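Local atomic coordinates of 373aa long hypothetical citrate synthase (Sulfolobus tokodaii, PDB entry 1VGP), a protein that is a hypothetical protein of the citrate synthase family, mostly helical, with two copies of the chain in its assembly. Residues 90-95 with 326-331; 141-146 with 154-159; 148-153 with 169-174. All blocks are in the same frame, centred on the assembly; numbering follows the deposited sequence.

Interaction 1. Residues 90-95 with 326-331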
loop_
_atom_site.group_PDB
_atom_site.type_symbol
_atom_site.label_atom_id
_atom_site.label_comp_id
_atom_site.label_asym_id
_atom_site.label_seq_id
_atom_site.Cartn_x
_atom_site.Cartn_y
_atom_site.Cartn_z
ATOM N N GLN A 90 16.592 5.413 -0.789
ATOM C CA GLN A 90 16.467 3.969 -0.617
ATOM C C GLN A 90 15.943 3.319 -1.890
ATOM O O GLN A 90 14.888 3.696 -2.398
ATOM C CB GLN A 90 15.513 3.662 0.537
ATOM C CG GLN A 90 16.036 4.081 1.903
ATOM C CD GLN A 90 15.016 3.860 3.009
ATOM O OE1 GLN A 90 14.347 2.828 3.055
ATOM N NE2 GLN A 90 14.897 4.833 3.911
ATOM N N PRO A 91 16.680 2.333 -2.433
ATOM C CA PRO A 91 16.213 1.654 -3.654
ATOM C C PRO A 91 14.749 1.178 -3.590
ATOM O O PRO A 91 14.051 1.193 -4.599
ATOM C CB PRO A 91 17.209 0.501 -3.820
ATOM C CG PRO A 91 18.463 1.012 -3.173
ATOM C CD PRO A 91 18.021 1.862 -2.015
ATOM N N MET A 92 14.286 0.768 -2.409
ATOM C CA MET A 92 12.881 0.381 -2.242
ATOM C C MET A 92 11.944 1.542 -2.520
ATOM O O MET A 92 10.933 1.381 -3.199
ATOM C CB MET A 92 12.612 -0.138 -0.829
ATOM C CG MET A 92 13.101 -1.552 -0.581
ATOM S SD MET A 92 12.603 -2.766 -1.827
ATOM C CE MET A 92 11.123 -3.459 -1.043
ATOM N N ASP A 93 12.281 2.713 -1.989
ATOM C CA ASP A 93 11.466 3.900 -2.226
ATOM C C ASP A 93 11.519 4.300 -3.700
ATOM O O ASP A 93 10.536 4.808 -4.255
ATOM C CB ASP A 93 11.948 5.058 -1.355
ATOM C CG ASP A 93 11.842 4.759 0.128
ATOM O OD1 ASP A 93 11.087 3.840 0.514
ATOM O OD2 ASP A 93 12.525 5.452 0.912
ATOM N N ILE A 94 12.655 4.062 -4.340
ATOM C CA ILE A 94 12.733 4.293 -5.772
ATOM C C ILE A 94 11.737 3.370 -6.458
ATOM O O ILE A 94 10.934 3.804 -7.288
ATOM C CB ILE A 94 14.162 4.016 -6.323
ATOM C CG1 ILE A 94 15.132 5.067 -5.790
ATOM C CG2 ILE A 94 14.156 4.055 -7.845
ATOM C CD1 ILE A 94 14.678 6.498 -6.054
ATOM N N LEU A 95 11.792 2.096 -6.088
ATOM C CA LEU A 95 10.962 1.080 -6.710
ATOM C C LEU A 95 9.472 1.390 -6.504
ATOM O O LEU A 95 8.659 1.281 -7.430
ATOM C CB LEU A 95 11.313 -0.289 -6.123
ATOM C CG LEU A 95 10.886 -1.518 -6.932
ATOM C CD1 LEU A 95 11.431 -1.418 -8.354
ATOM C CD2 LEU A 95 11.406 -2.776 -6.251
ATOM N N PHE A 326 20.397 -2.768 -2.144
ATOM C CA PHE A 326 19.620 -3.177 -3.308
ATOM C C PHE A 326 19.045 -4.576 -3.135
ATOM O O PHE A 326 18.197 -5.000 -3.912
ATOM C CB PHE A 326 20.500 -3.137 -4.553
ATOM C CG PHE A 326 20.493 -1.814 -5.250
ATOM C CD1 PHE A 326 19.590 -1.563 -6.272
ATOM C CD2 PHE A 326 21.381 -0.807 -4.875
ATOM C CE1 PHE A 326 19.570 -0.330 -6.917
ATOM C CE2 PHE A 326 21.367 0.430 -5.515
ATOM C CZ PHE A 326 20.460 0.671 -6.538
ATOM N N PHE A 327 19.517 -5.291 -2.120
ATOM C CA PHE A 327 19.118 -6.684 -1.927
ATOM C C PHE A 327 17.593 -6.844 -1.836
ATOM O O PHE A 327 17.006 -7.655 -2.552
ATOM C CB PHE A 327 19.784 -7.267 -0.670
ATOM C CG PHE A 327 21.288 -7.399 -0.770
ATOM C CD1 PHE A 327 22.032 -7.815 0.330
ATOM C CD2 PHE A 327 21.961 -7.108 -1.957
ATOM C CE1 PHE A 327 23.418 -7.941 0.246
ATOM C CE2 PHE A 327 23.351 -7.234 -2.043
ATOM C CZ PHE A 327 24.076 -7.649 -0.938
ATOM N N PRO A 328 16.933 -6.064 -0.957
ATOM C CA PRO A 328 15.468 -6.140 -0.862
ATOM C C PRO A 328 14.751 -5.900 -2.183
ATOM O O PRO A 328 13.746 -6.551 -2.485
ATOM C CB PRO A 328 15.113 -5.072 0.179
ATOM C CG PRO A 328 16.321 -4.202 0.274
ATOM C CD PRO A 328 17.484 -5.115 0.028
ATOM N N ALA A 329 15.266 -4.959 -2.972
ATOM C CA ALA A 329 14.658 -4.627 -4.262
ATOM C C ALA A 329 14.796 -5.746 -5.309
ATOM O O ALA A 329 13.894 -5.936 -6.126
ATOM C CB ALA A 329 15.260 -3.332 -4.787
ATOM N N VAL A 330 15.922 -6.468 -5.289
ATOM C CA VAL A 330 16.077 -7.681 -6.105
ATOM C C VAL A 330 15.135 -8.793 -5.618
ATOM O O VAL A 330 14.556 -9.524 -6.425
ATOM C CB VAL A 330 17.546 -8.207 -6.079
ATOM C CG1 VAL A 330 17.720 -9.356 -7.073
ATOM C CG2 VAL A 330 18.515 -7.077 -6.412
ATOM N N PHE A 331 14.990 -8.907 -4.300
ATOM C CA PHE A 331 13.943 -9.716 -3.692
ATOM C C PHE A 331 12.597 -9.364 -4.342
ATOM O O PHE A 331 11.865 -10.239 -4.825
ATOM C CB PHE A 331 13.911 -9.423 -2.188
ATOM C CG PHE A 331 13.081 -10.386 -1.371
ATOM C CD1 PHE A 331 11.891 -10.916 -1.856
ATOM C CD2 PHE A 331 13.486 -10.731 -0.085
ATOM C CE1 PHE A 331 11.118 -11.777 -1.077
ATOM C CE2 PHE A 331 12.720 -11.587 0.695
ATOM C CZ PHE A 331 11.533 -12.109 0.195
#

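Interaction 2. Residues 141-146 with 154-159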
loop_
_atom_site.group_PDB
_atom_site.type_symbol
_atom_site.label_atom_id
_atom_site.label_comp_id
_atom_site.label_asym_id
_atom_site.label_seq_id
_atom_site.Cartn_x
_atom_site.Cartn_y
_atom_site.Cartn_z
ATOM N N ILE A 141 21.924 1.631 -19.131
ATOM C CA ILE A 141 22.210 0.738 -20.222
ATOM C C ILE A 141 20.935 -0.068 -20.423
ATOM O O ILE A 141 20.453 -0.702 -19.488
ATOM C CB ILE A 141 23.431 -0.157 -19.856
ATOM C CG1 ILE A 141 23.540 -1.342 -20.817
ATOM C CG2 ILE A 141 23.333 -0.582 -18.405
ATOM C CD1 ILE A 141 22.752 -2.552 -20.403
ATOM N N GLU A 142 20.374 -0.012 -21.631
ATOM C CA GLU A 142 18.997 -0.446 -21.877
ATOM C C GLU A 142 18.807 -1.960 -21.897
ATOM O O GLU A 142 19.753 -2.718 -22.108
ATOM C CB GLU A 142 18.502 0.114 -23.217
ATOM C CG GLU A 142 18.320 1.612 -23.220
ATOM C CD GLU A 142 18.045 2.156 -24.607
ATOM O OE1 GLU A 142 17.511 1.402 -25.452
ATOM O OE2 GLU A 142 18.365 3.343 -24.851
ATOM N N PRO A 143 17.569 -2.422 -21.683
ATOM C CA PRO A 143 17.354 -3.863 -21.753
ATOM C C PRO A 143 17.545 -4.380 -23.166
ATOM O O PRO A 143 17.157 -3.729 -24.134
ATOM C CB PRO A 143 15.922 -4.034 -21.259
ATOM C CG PRO A 143 15.272 -2.744 -21.581
ATOM C CD PRO A 143 16.330 -1.706 -21.345
ATOM N N ASP A 144 18.148 -5.563 -23.259
ATOM C CA ASP A 144 18.459 -6.248 -24.513
ATOM C C ASP A 144 17.345 -7.269 -24.743
ATOM O O ASP A 144 17.264 -8.266 -24.036
ATOM C CB ASP A 144 19.793 -6.951 -24.334
ATOM C CG ASP A 144 20.366 -7.497 -25.628
ATOM O OD1 ASP A 144 19.599 -8.058 -26.448
ATOM O OD2 ASP A 144 21.604 -7.364 -25.800
ATOM N N PRO A 145 16.474 -7.041 -25.742
ATOM C CA PRO A 145 15.334 -7.956 -25.864
ATOM C C PRO A 145 15.767 -9.379 -26.198
ATOM O O PRO A 145 15.066 -10.346 -25.897
ATOM C CB PRO A 145 14.504 -7.334 -26.976
ATOM C CG PRO A 145 15.532 -6.702 -27.850
ATOM C CD PRO A 145 16.549 -6.118 -26.890
ATOM N N LYS A 146 16.934 -9.497 -26.818
ATOM C CA LYS A 146 17.477 -10.793 -27.202
ATOM C C LYS A 146 17.739 -11.710 -26.004
ATOM O O LYS A 146 17.676 -12.928 -26.133
ATOM C CB LYS A 146 18.781 -10.598 -27.990
ATOM C CG LYS A 146 18.592 -10.241 -29.461
ATOM C CD LYS A 146 18.696 -8.733 -29.696
ATOM C CE LYS A 146 18.365 -8.364 -31.145
ATOM N NZ LYS A 146 17.103 -9.001 -31.629
ATOM N N LEU A 154 21.442 -9.002 -15.066
ATOM C CA LEU A 154 22.862 -8.797 -14.796
ATOM C C LEU A 154 23.512 -7.963 -15.899
ATOM O O LEU A 154 24.399 -7.137 -15.637
ATOM C CB LEU A 154 23.571 -10.146 -14.674
ATOM C CG LEU A 154 23.125 -11.030 -13.511
ATOM C CD1 LEU A 154 24.109 -12.187 -13.349
ATOM C CD2 LEU A 154 23.041 -10.201 -12.233
ATOM N N TYR A 155 23.060 -8.182 -17.130
ATOM C CA TYR A 155 23.497 -7.370 -18.253
ATOM C C TYR A 155 23.329 -5.877 -17.978
ATOM O O TYR A 155 24.287 -5.104 -18.113
ATOM C CB TYR A 155 22.718 -7.742 -19.518
ATOM C CG TYR A 155 22.919 -6.753 -20.648
ATOM C CD1 TYR A 155 24.204 -6.400 -21.073
ATOM C CD2 TYR A 155 21.829 -6.150 -21.273
ATOM C CE1 TYR A 155 24.392 -5.470 -22.091
ATOM C CE2 TYR A 155 22.006 -5.219 -22.291
ATOM C CZ TYR A 155 23.287 -4.882 -22.697
ATOM O OH TYR A 155 23.458 -3.961 -23.701
ATOM N N MET A 156 22.113 -5.475 -17.607
ATOM C CA MET A 156 21.808 -4.062 -17.399
ATOM C C MET A 156 22.537 -3.518 -16.181
ATOM O O MET A 156 22.609 -2.313 -15.985
ATOM C CB MET A 156 20.304 -3.847 -17.224
ATOM C CG MET A 156 19.453 -4.298 -18.391
ATOM S SD MET A 156 17.722 -3.829 -18.160
ATOM C CE MET A 156 17.164 -5.061 -16.986
ATOM N N LEU A 157 23.073 -4.408 -15.357
ATOM C CA LEU A 157 23.815 -3.983 -14.179
ATOM C C LEU A 157 25.270 -3.777 -14.552
ATOM O O LEU A 157 25.859 -2.736 -14.241
ATOM C CB LEU A 157 23.693 -5.034 -13.059
ATOM C CG LEU A 157 23.758 -4.556 -11.610
ATOM C CD1 LEU A 157 25.195 -4.308 -11.233
ATOM C CD2 LEU A 157 22.950 -3.281 -11.431
ATOM N N TYR A 158 25.851 -4.765 -15.233
ATOM C CA TYR A 158 27.277 -4.722 -15.583
ATOM C C TYR A 158 27.548 -3.881 -16.849
ATOM O O TYR A 158 28.618 -3.291 -16.993
ATOM C CB TYR A 158 27.827 -6.134 -15.828
ATOM C CG TYR A 158 27.542 -7.207 -14.792
ATOM C CD1 TYR A 158 27.416 -6.913 -13.434
ATOM C CD2 TYR A 158 27.481 -8.551 -15.185
ATOM C CE1 TYR A 158 27.237 -7.937 -12.494
ATOM C CE2 TYR A 158 27.306 -9.573 -14.263
ATOM C CZ TYR A 158 27.185 -9.264 -12.915
ATOM O OH TYR A 158 27.019 -10.290 -12.004
ATOM N N GLY A 159 26.594 -3.856 -17.773
ATOM C CA GLY A 159 26.877 -3.287 -19.074
ATOM C C GLY A 159 27.370 -4.316 -20.074
ATOM O O GLY A 159 27.360 -4.075 -21.280
#

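Interaction 3. Residues 148-153 with 169-174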
loop_
_atom_site.group_PDB
_atom_site.type_symbol
_atom_site.label_atom_id
_atom_site.label_comp_id
_atom_site.label_asym_id
_atom_site.label_seq_id
_atom_site.Cartn_x
_atom_site.Cartn_y
_atom_site.Cartn_z
ATOM N N SER A 148 17.486 -13.463 -22.053
ATOM C CA SER A 148 16.466 -13.999 -21.153
ATOM C C SER A 148 16.459 -13.183 -19.863
ATOM O O SER A 148 17.398 -12.435 -19.592
ATOM C CB SER A 148 16.766 -15.459 -20.832
ATOM O OG SER A 148 18.004 -15.574 -20.142
ATOM N N HIS A 149 15.399 -13.341 -19.077
ATOM C CA HIS A 149 15.115 -12.444 -17.964
ATOM C C HIS A 149 16.318 -12.234 -17.057
ATOM O O HIS A 149 16.751 -11.103 -16.838
ATOM C CB HIS A 149 13.948 -12.989 -17.130
ATOM C CG HIS A 149 13.481 -12.050 -16.065
ATOM N ND1 HIS A 149 12.509 -11.097 -16.289
ATOM C CD2 HIS A 149 13.885 -11.883 -14.786
ATOM C CE1 HIS A 149 12.338 -10.382 -15.193
ATOM N NE2 HIS A 149 13.160 -10.837 -14.266
ATOM N N SER A 150 16.860 -13.332 -16.532
ATOM C CA SER A 150 17.897 -13.262 -15.510
ATOM C C SER A 150 19.234 -12.797 -16.053
ATOM O O SER A 150 19.960 -12.066 -15.381
ATOM C CB SER A 150 18.062 -14.621 -14.838
ATOM O OG SER A 150 16.889 -14.956 -14.125
ATOM N N GLU A 151 19.566 -13.224 -17.266
ATOM C CA GLU A 151 20.784 -12.766 -17.912
ATOM C C GLU A 151 20.712 -11.260 -18.131
ATOM O O GLU A 151 21.682 -10.534 -17.862
ATOM C CB GLU A 151 20.979 -13.473 -19.249
ATOM C CG GLU A 151 22.408 -13.398 -19.767
ATOM C CD GLU A 151 22.549 -13.876 -21.201
ATOM O OE1 GLU A 151 23.701 -13.953 -21.679
ATOM O OE2 GLU A 151 21.521 -14.173 -21.852
ATOM N N ASN A 152 19.557 -10.790 -18.600
ATOM C CA ASN A 152 19.383 -9.375 -18.921
ATOM C C ASN A 152 19.479 -8.502 -17.673
ATOM O O ASN A 152 19.984 -7.380 -17.728
ATOM C CB ASN A 152 18.035 -9.149 -19.608
ATOM C CG ASN A 152 17.789 -7.682 -19.936
ATOM O OD1 ASN A 152 18.480 -7.100 -20.774
ATOM N ND2 ASN A 152 16.812 -7.076 -19.274
ATOM N N PHE A 153 18.995 -9.023 -16.549
ATOM C CA PHE A 153 19.125 -8.312 -15.285
ATOM C C PHE A 153 20.588 -7.989 -15.029
ATOM O O PHE A 153 20.942 -6.836 -14.813
ATOM C CB PHE A 153 18.564 -9.154 -14.124
ATOM C CG PHE A 153 18.076 -8.337 -12.949
ATOM C CD1 PHE A 153 18.655 -7.115 -12.636
ATOM C CD2 PHE A 153 17.046 -8.807 -12.142
ATOM C CE1 PHE A 153 18.215 -6.374 -11.536
ATOM C CE2 PHE A 153 16.605 -8.069 -11.042
ATOM C CZ PHE A 153 17.186 -6.858 -10.738
ATOM N N ALA A 169 22.923 -18.597 -11.494
ATOM C CA ALA A 169 22.802 -18.263 -10.088
ATOM C C ALA A 169 21.747 -17.189 -9.891
ATOM O O ALA A 169 20.916 -17.279 -8.987
ATOM C CB ALA A 169 24.146 -17.786 -9.549
ATOM N N MET A 170 21.775 -16.171 -10.740
ATOM C CA MET A 170 20.776 -15.121 -10.648
ATOM C C MET A 170 19.399 -15.738 -10.854
ATOM O O MET A 170 18.457 -15.458 -10.108
ATOM C CB MET A 170 21.038 -14.045 -11.704
ATOM C CG MET A 170 20.074 -12.868 -11.636
ATOM S SD MET A 170 20.209 -11.924 -10.098
ATOM C CE MET A 170 18.697 -11.050 -10.135
ATOM N N ASP A 171 19.300 -16.591 -11.867
ATOM C CA ASP A 171 18.028 -17.165 -12.259
ATOM C C ASP A 171 17.461 -18.037 -11.136
ATOM O O ASP A 171 16.282 -17.929 -10.765
ATOM C CB ASP A 171 18.206 -18.003 -13.532
ATOM C CG ASP A 171 16.882 -18.337 -14.198
ATOM O OD1 ASP A 171 16.171 -17.395 -14.577
ATOM O OD2 ASP A 171 16.543 -19.527 -14.337
ATOM N N VAL A 172 18.304 -18.904 -10.587
ATOM C CA VAL A 172 17.835 -19.780 -9.542
ATOM C C VAL A 172 17.525 -18.938 -8.305
ATOM O O VAL A 172 16.562 -19.215 -7.595
ATOM C CB VAL A 172 18.875 -20.882 -9.228
ATOM C CG1 VAL A 172 20.228 -20.272 -9.064
ATOM C CG2 VAL A 172 18.492 -21.631 -7.970
ATOM N N THR A 173 18.308 -17.891 -8.066
ATOM C CA THR A 173 18.082 -17.040 -6.903
ATOM C C THR A 173 16.717 -16.367 -6.966
ATOM O O THR A 173 15.987 -16.294 -5.962
ATOM C CB THR A 173 19.146 -15.932 -6.770
ATOM O OG1 THR A 173 20.440 -16.512 -6.587
ATOM C CG2 THR A 173 18.830 -15.045 -5.572
ATOM N N LEU A 174 16.366 -15.864 -8.145
ATOM C CA LEU A 174 15.060 -15.229 -8.312
ATOM C C LEU A 174 13.942 -16.264 -8.193
ATOM O O LEU A 174 12.898 -15.977 -7.613
ATOM C CB LEU A 174 14.974 -14.523 -9.668
ATOM C CG LEU A 174 15.901 -13.326 -9.902
ATOM C CD1 LEU A 174 15.619 -12.757 -11.269
ATOM C CD2 LEU A 174 15.695 -12.275 -8.831
#

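Interaction 1. Residues 90-95 with 326-331
P91 turns the CG corner of its ring onto one face of F326, in a CH-pi contact. P91 CG sits 3.7 Å from the centroid of the F326 ring, only 9° off the ring normal. P91 CB rests on the same ring, about 4.0 Å from F326 CD1 and CE1. The two side chains cross at about a right angle. The CB of F326 starts out away from 90-95, but the ring turns back over the proline.

The short helical segments 91-95 and 327-331 run side by side, 9.1 Å apart at closest, with their directions 37° apart. They belong to helices 91-105 and 327-346 in the interior of this mainly helical citrate synthase-type fold.

The other contacts are apolar and converge on A329. The bend at chi2 (-50°) brings M92 SD to the backbone of the facing helix. M92 SD lies 3.6 Å from A329 N and 4.0 Å from P328 CB. L95 adds one branch, with CD2 4.2 Å from A329 CB. No hydrogen bond crosses between the segments. Beyond them, L95 also packs on F124 and I127 of helix 113-135, and I94 touches I104 of the second subunit.

Interaction 2. Residues 141-146 with 154-159
I141 places its terminal methyl over one face of the Y155 ring. I141 CD1 is 3.5 Å from the ring centroid, 22° off the normal, in a CH-pi contact offset toward the rim. Its CG1 lies anti to the backbone N (chi1 165°), which points the chain at the tyrosine. I141 CG1 also faces G159 CA at 4.2 Å.

D144 reaches the same ring through its CB, 3.5 Å from Y155 CE2. The carboxylate plane is turned 70° from the ring plane. M156 meets the loop further along, with SD 3.6 Å from P143 CB.

Further partners place the loop and the helix. D144 N donates to N152 OD1, one turn earlier on helix 149-158. P143 packs on R72 and Y73, and M156 on T126 and A129 of helix 113-135. G159 has a positive phi and ends the helix; the helix's own bond joins its N to Y155 O.

The loop 141-146 thus folds back along the last turn of the helix it leads into. No hydrogen bond joins 141-146 to 154-159. Their mutual hold comes mainly from methyl, methylene, sulfur and ring surfaces, so it rests largely on shape and dispersion, at a site only partly buried.

Interaction 3. Residues 148-153 with 169-174
S150 and D171 make the polar link between these two helices. S150 OG donates to D171 OD1 at 2.6 Å. The bond uses the anti lone pair of OD1, on the side away from the other carboxylate oxygen. S150 holds OG beside its own backbone N (chi1 -65°), while D171, with CG anti to its backbone N, swings its carboxylate back to meet it. The serine sits where the backbones are nearest, with the two CA atoms 5.1 Å apart. Helices 149-158 and 164-175 cross here, within the mainly helical citrate synthase-type fold. The segment axes are 8.6 Å apart at closest, and their directions differ by 115°.

M170 lies on another side of the serine and runs toward F153. Its CG is 3.8 Å from S150 O. The chain then bends at chi2 (64°) and extends at chi3, which delivers the methyl to the phenyl ring. M170 CE is 3.4 Å from F153 CD2, in an oblique approach. The sulfur is further off, 5.3 Å from the F153 centroid, in a Met-aromatic contact. The two side chains cross at about a right angle.

L174 reaches across with one branch, CD1. This methyl lies 4.0 Å from H149 CD2, at the edge of the imidazole and near its plane. It also lies at the edge of the F153 ring and close to S150 OG.

Outside the pair, the H149 ring stacks on F43. F153 and M170 turn toward helix 327-346, touching S333 and V330 respectively.

The contact therefore joins a buried hydroxyl-carboxylate bond to an apolar patch. Two donors, S150 OG and F43 N, meet D171 OD1; they would probably offset its buried charge and favour the ionised carboxylate.

In the fold
From the N terminus, residues 90-95 come first and wait longest for their partner. Interaction 1 closes only at 326-331, spanning 230 residues, most of them helical. Interactions 2 and 3 both fall within that span. They cross one another: 141-146 is followed by 148-153, then 154-159 closes interaction 2 and 169-174 closes interaction 3. Helix 149-158 serves both, gripping its own leading loop in one and helix 164-175 in the other. Interactions 1 and 3 meet where V330 packs on M170 and L174. Helices 91-105, 327-346, 164-175 and 149-158 are thereby joined one to the next through these contacts, from the chain's interior outward to the loop before helix 149-158.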